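Local coordinates for EDTA monooxygenase (EDTA-degrading bacterium BNC1, PDB 5DQP), which probably acts as an FMN-dependent monooxygenase that uses molecular oxygen in the bacterial degradation of EDTA, at residues Phe33-Tyr38 and Thr83-Asp88. Numbering follows the deposited sequence.
Sequences FDLENY and TGRVPD
E36 and R85 meet in a salt bridge in which one carboxylate oxygen takes both terminal nitrogens of the guanidinium. R85 NH2 donates to the syn lone pair of E36 OE2, 2.8 Å away. The bond from R85 NH1 to that same E36 OE2 is weak, bent to 132°. OE2 lies at the guanidinium edge, slightly tilted from its plane, and the carboxylate and guanidinium planes are 22° apart, although the two side chains cross at about a right angle. Long, flexible residues suit this place, since the CA atoms of E36 and R85 are 10.1 Å apart; both side chains bend on the way, E36 at chi2 (-54°) and R85 at chi2 and chi3. L35, buried, sets CD2 obliquely beside R85 NH1 at 4.0 Å, and also packs on A81 and on L115 of the second subunit. The contact joins the start of helix 35-47 to the end region of helix 75-85, neighbours on the outside of the TIM barrel of this luciferase-like family, away from the predicted FMN site. R85 NE is used too: it donates to G84 O of the second subunit, and the reciprocal bond forms as well, tying the pair into the dimer interface. Cutting R85 back to alanine is likely to leave the E36 carboxylate without its charged mate and G84 O of the second subunit without its donor. Just before the helix, D34, short and acidic as suits an N-cap, accepts from E36 N through OD1 at 3.0 Å, the N-H coming from well above the carboxylate plane and capping the first turn, from which the glutamate side chain projects.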
loop_
_atom_site.group_PDB
_atom_site.type_symbol
_atom_site.label_atom_id
_atom_site.label_comp_id
_atom_site.label_asym_id
_atom_site.label_seq_id
_atom_site.Cartn_x
_atom_site.Cartn_y
_atom_site.Cartn_z
ATOM N N PHE A 33 14.659 -5.989 3.142
ATOM C CA PHE A 33 14.282 -4.657 2.699
ATOM C C PHE A 33 14.378 -4.491 1.188
ATOM O O PHE A 33 14.317 -3.363 0.690
ATOM C CB PHE A 33 15.146 -3.620 3.414
ATOM C CG PHE A 33 15.091 -3.732 4.923
ATOM C CD1 PHE A 33 13.907 -3.471 5.606
ATOM C CD2 PHE A 33 16.217 -4.117 5.647
ATOM C CE1 PHE A 33 13.844 -3.574 6.979
ATOM C CE2 PHE A 33 16.166 -4.230 7.026
ATOM C CZ PHE A 33 14.974 -3.954 7.693
ATOM N N ASP A 34 14.506 -5.588 0.451
ATOM C CA ASP A 34 14.700 -5.566 -0.990
ATOM C C ASP A 34 13.478 -6.180 -1.665
ATOM O O ASP A 34 13.123 -7.330 -1.387
ATOM C CB ASP A 34 15.972 -6.329 -1.360
ATOM C CG ASP A 34 16.192 -6.413 -2.876
ATOM O OD1 ASP A 34 15.498 -5.710 -3.645
ATOM O OD2 ASP A 34 17.080 -7.179 -3.304
ATOM N N LEU A 35 12.845 -5.422 -2.558
ATOM C CA LEU A 35 11.676 -5.930 -3.264
ATOM C C LEU A 35 11.969 -7.274 -3.935
ATOM O O LEU A 35 11.117 -8.176 -3.944
ATOM C CB LEU A 35 11.202 -4.900 -4.295
ATOM C CG LEU A 35 10.054 -5.332 -5.212
ATOM C CD1 LEU A 35 8.778 -5.695 -4.375
ATOM C CD2 LEU A 35 9.795 -4.223 -6.265
ATOM N N GLU A 36 13.169 -7.429 -4.500
ATOM C CA GLU A 36 13.493 -8.666 -5.206
ATOM C C GLU A 36 13.458 -9.873 -4.280
ATOM O O GLU A 36 13.164 -10.986 -4.731
ATOM C CB GLU A 36 14.855 -8.548 -5.885
ATOM C CG GLU A 36 14.894 -7.490 -6.999
ATOM C CD GLU A 36 13.805 -7.686 -8.061
ATOM O OE1 GLU A 36 13.553 -8.857 -8.451
ATOM O OE2 GLU A 36 13.207 -6.671 -8.499
ATOM N N ASN A 37 13.741 -9.684 -2.991
ATOM C CA ASN A 37 13.557 -10.772 -2.039
ATOM C C ASN A 37 12.123 -11.295 -2.079
ATOM O O ASN A 37 11.892 -12.499 -1.960
ATOM C CB ASN A 37 13.916 -10.296 -0.629
ATOM C CG ASN A 37 13.761 -11.383 0.425
ATOM O OD1 ASN A 37 14.548 -12.325 0.472
ATOM N ND2 ASN A 37 12.759 -11.232 1.306
ATOM N N TYR A 38 11.145 -10.407 -2.215
ATOM C CA TYR A 38 9.756 -10.857 -2.240
ATOM C C TYR A 38 9.336 -11.305 -3.629
ATOM O O TYR A 38 8.551 -12.248 -3.755
ATOM C CB TYR A 38 8.843 -9.746 -1.709
ATOM C CG TYR A 38 9.292 -9.362 -0.320
ATOM C CD1 TYR A 38 8.840 -10.075 0.795
ATOM C CD2 TYR A 38 10.206 -8.338 -0.127
ATOM C CE1 TYR A 38 9.281 -9.773 2.066
ATOM C CE2 TYR A 38 10.654 -8.007 1.145
ATOM C CZ TYR A 38 10.196 -8.746 2.241
ATOM O OH TYR A 38 10.638 -8.445 3.509
ATOM N N THR A 83 2.552 -7.636 -6.978
ATOM C CA THR A 83 1.636 -8.027 -8.048
ATOM C C THR A 83 1.732 -7.112 -9.258
ATOM O O THR A 83 1.343 -7.528 -10.356
ATOM C CB THR A 83 0.186 -8.107 -7.556
ATOM O OG1 THR A 83 -0.254 -6.825 -7.094
ATOM C CG2 THR A 83 0.074 -9.163 -6.416
ATOM N N GLY A 84 2.282 -5.905 -9.103
ATOM C CA GLY A 84 2.646 -5.135 -10.280
ATOM C C GLY A 84 3.615 -5.878 -11.177
ATOM O O GLY A 84 3.638 -5.653 -12.386
ATOM N N ARG A 85 4.402 -6.790 -10.602
ATOM C CA ARG A 85 5.499 -7.480 -11.267
ATOM C C ARG A 85 5.227 -8.956 -11.528
ATOM O O ARG A 85 5.616 -9.478 -12.574
ATOM C CB ARG A 85 6.779 -7.354 -10.426
ATOM C CG ARG A 85 7.889 -8.324 -10.857
ATOM C CD ARG A 85 8.912 -7.651 -11.762
ATOM N NE ARG A 85 9.433 -6.451 -11.108
ATOM C CZ ARG A 85 10.615 -6.358 -10.510
ATOM N NH1 ARG A 85 10.971 -5.214 -9.942
ATOM N NH2 ARG A 85 11.444 -7.399 -10.487
ATOM N N VAL A 86 4.576 -9.653 -10.611
ATOM C CA VAL A 86 4.334 -11.089 -10.711
ATOM C C VAL A 86 2.861 -11.302 -11.054
ATOM O O VAL A 86 1.993 -10.920 -10.265
ATOM C CB VAL A 86 4.708 -11.798 -9.404
ATOM C CG1 VAL A 86 4.583 -13.307 -9.549
ATOM C CG2 VAL A 86 6.139 -11.384 -8.966
ATOM N N PRO A 87 2.537 -11.907 -12.195
ATOM C CA PRO A 87 1.134 -12.180 -12.536
ATOM C C PRO A 87 0.577 -13.397 -11.800
ATOM O O PRO A 87 1.285 -14.110 -11.092
ATOM C CB PRO A 87 1.191 -12.434 -14.041
ATOM C CG PRO A 87 2.557 -13.013 -14.261
ATOM C CD PRO A 87 3.465 -12.317 -13.265
ATOM N N ASP A 88 -0.741 -13.587 -11.944
ATOM C CA ASP A 88 -1.447 -14.808 -11.558
ATOM C C ASP A 88 -1.675 -14.955 -10.057
ATOM O O ASP A 88 -2.808 -15.097 -9.605
ATOM C CB ASP A 88 -0.690 -16.041 -12.065
ATOM C CG ASP A 88 -0.658 -16.126 -13.586
ATOM O OD1 ASP A 88 -1.683 -15.819 -14.247
ATOM O OD2 ASP A 88 0.396 -16.515 -14.116
#